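Local coordinates for 3-hydroxyisobutyrate dehydrogenase family protein (Geobacter sulfurreducens, PDB 3PDU) that has succinic semialdehyde reductase activity, probably forming gamma-hydroxybutyrate with NADPH, and belongs to the beta-hydroxyacid dehydrogenases, at residues Ala271-Glu276 / Val281-Glu286. Sequence-based numbering, arbitrary orientation.
Sequences AGHADE and VFRVLE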
# COMPACT_ATOMS: atom_id res chain seq x y z
N ALA A 271 -12.98 -5.28 -12.25
CA ALA A 271 -12.74 -5.32 -13.68
C ALA A 271 -13.36 -6.54 -14.36
O ALA A 271 -13.16 -6.75 -15.56
CB ALA A 271 -11.24 -5.24 -13.97
N GLY A 272 -14.11 -7.35 -13.61
CA GLY A 272 -14.88 -8.43 -14.21
C GLY A 272 -14.26 -9.82 -14.14
O GLY A 272 -14.71 -10.73 -14.85
N HIS A 273 -13.26 -10.01 -13.29
CA HIS A 273 -12.55 -11.30 -13.25
C HIS A 273 -12.89 -12.17 -12.02
O HIS A 273 -12.16 -13.11 -11.69
CB HIS A 273 -11.03 -11.08 -13.35
CG HIS A 273 -10.63 -10.17 -14.47
ND1 HIS A 273 -10.78 -10.53 -15.80
CD2 HIS A 273 -10.11 -8.93 -14.48
CE1 HIS A 273 -10.36 -9.54 -16.57
NE2 HIS A 273 -9.95 -8.55 -15.79
N ALA A 274 -14.00 -11.86 -11.36
CA ALA A 274 -14.34 -12.52 -10.10
C ALA A 274 -14.44 -14.04 -10.22
O ALA A 274 -14.10 -14.76 -9.28
CB ALA A 274 -15.65 -11.96 -9.53
N ASP A 275 -14.90 -14.53 -11.37
CA ASP A 275 -15.13 -15.97 -11.54
C ASP A 275 -14.01 -16.70 -12.29
O ASP A 275 -14.10 -17.89 -12.56
CB ASP A 275 -16.48 -16.24 -12.21
CG ASP A 275 -17.66 -15.92 -11.30
OD1 ASP A 275 -17.64 -16.33 -10.12
OD2 ASP A 275 -18.62 -15.29 -11.77
N GLU A 276 -12.95 -15.97 -12.63
CA GLU A 276 -11.79 -16.59 -13.25
C GLU A 276 -10.86 -17.12 -12.16
O GLU A 276 -11.11 -16.89 -10.98
CB GLU A 276 -11.05 -15.57 -14.12
CG GLU A 276 -11.87 -15.11 -15.34
CD GLU A 276 -11.21 -13.95 -16.06
OE1 GLU A 276 -10.08 -14.11 -16.57
OE2 GLU A 276 -11.83 -12.87 -16.12
N VAL A 281 -5.70 -11.94 -11.33
CA VAL A 281 -5.34 -10.63 -10.80
C VAL A 281 -4.29 -10.00 -11.71
O VAL A 281 -4.17 -8.79 -11.80
CB VAL A 281 -4.82 -10.71 -9.34
CG1 VAL A 281 -3.49 -11.44 -9.28
CG2 VAL A 281 -4.71 -9.31 -8.74
N PHE A 282 -3.54 -10.83 -12.41
CA PHE A 282 -2.56 -10.34 -13.38
C PHE A 282 -3.19 -9.37 -14.38
O PHE A 282 -2.54 -8.45 -14.87
CB PHE A 282 -1.95 -11.53 -14.11
CG PHE A 282 -0.94 -11.16 -15.15
CD1 PHE A 282 0.27 -10.60 -14.79
CD2 PHE A 282 -1.18 -11.44 -16.49
CE1 PHE A 282 1.22 -10.29 -15.76
CE2 PHE A 282 -0.24 -11.13 -17.46
CZ PHE A 282 0.96 -10.56 -17.10
N ARG A 283 -4.46 -9.58 -14.69
CA ARG A 283 -5.13 -8.76 -15.69
C ARG A 283 -5.33 -7.30 -15.27
O ARG A 283 -5.61 -6.45 -16.10
CB ARG A 283 -6.44 -9.40 -16.14
CG ARG A 283 -6.21 -10.71 -16.88
CD ARG A 283 -7.50 -11.38 -17.28
NE ARG A 283 -8.05 -10.81 -18.50
CZ ARG A 283 -9.07 -11.33 -19.17
NH1 ARG A 283 -9.65 -12.44 -18.73
NH2 ARG A 283 -9.51 -10.74 -20.28
N VAL A 284 -5.17 -7.00 -13.98
CA VAL A 284 -5.21 -5.61 -13.54
C VAL A 284 -3.84 -5.12 -13.10
O VAL A 284 -3.69 -3.95 -12.75
CB VAL A 284 -6.26 -5.34 -12.43
CG1 VAL A 284 -7.66 -5.70 -12.91
CG2 VAL A 284 -5.91 -6.08 -11.12
N LEU A 285 -2.85 -6.00 -13.11
CA LEU A 285 -1.47 -5.62 -12.78
C LEU A 285 -0.70 -5.22 -14.05
O LEU A 285 0.05 -4.24 -14.06
CB LEU A 285 -0.76 -6.76 -12.04
CG LEU A 285 -1.37 -7.18 -10.70
CD1 LEU A 285 -0.65 -8.40 -10.14
CD2 LEU A 285 -1.33 -6.02 -9.68
N GLU A 286 -0.88 -6.00 -15.12
CA GLU A 286 -0.34 -5.65 -16.43
C GLU A 286 -1.33 -4.71 -17.07
O GLU A 286 -2.51 -4.79 -16.77
CB GLU A 286 -0.15 -6.90 -17.29
CG GLU A 286 0.43 -6.64 -18.66
CD GLU A 286 0.93 -7.91 -19.33
OE1 GLU A 286 0.09 -8.69 -19.84
OE2 GLU A 286 2.17 -8.10 -19.37
O HOH W 1 -8.86 -6.23 -17.02
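The side chain of Arg283 lies over one face of the His273 imidazole, and this is the tight part of the contact. Arg283 CB stands 4.0 Å from the ring centroid, over the face, a CH-pi approach, while His273 CE1 comes within 3.3 Å of Arg283 NE on one face of the guanidinium. The two planes are 37° apart, so the overlap is tilted. The arginine chain bends at chi3, which carries the guanidinium across the CE1 side of the ring to Glu276. There Glu276 OE1 accepts a hydrogen bond of 2.8 Å from Arg283 NH1, part of a salt bridge, close to the guanidinium plane but bent at 135°. The other carboxylate oxygen, Glu276 OE2, accepts a straighter bond (161°) from His273 ND1 at 2.6 Å, within the imidazole plane. One carboxylate thus holds both groups.

The histidine opens a type I turn, His273 to Glu276, just beyond the Schellman motif at Gly272 that ends helix 256-270; the contact joins this loop to the short C-terminal helix 282-285 of the all-helical domain. Phe228 touches both Glu276 and Arg283.

With the imidazole replaced by the methyl of an alanine, Glu276 OE2 is likely to lose its donor, and the Arg283 chain the ring face it packs on.

Packing is looser on the water side: His273 NE2 meets a water at 2.8 Å, which donates only weakly to Arg283 O. At the ring edge, near CD2, Val284 CG1 also meets Ala271 CB at 3.8 Å.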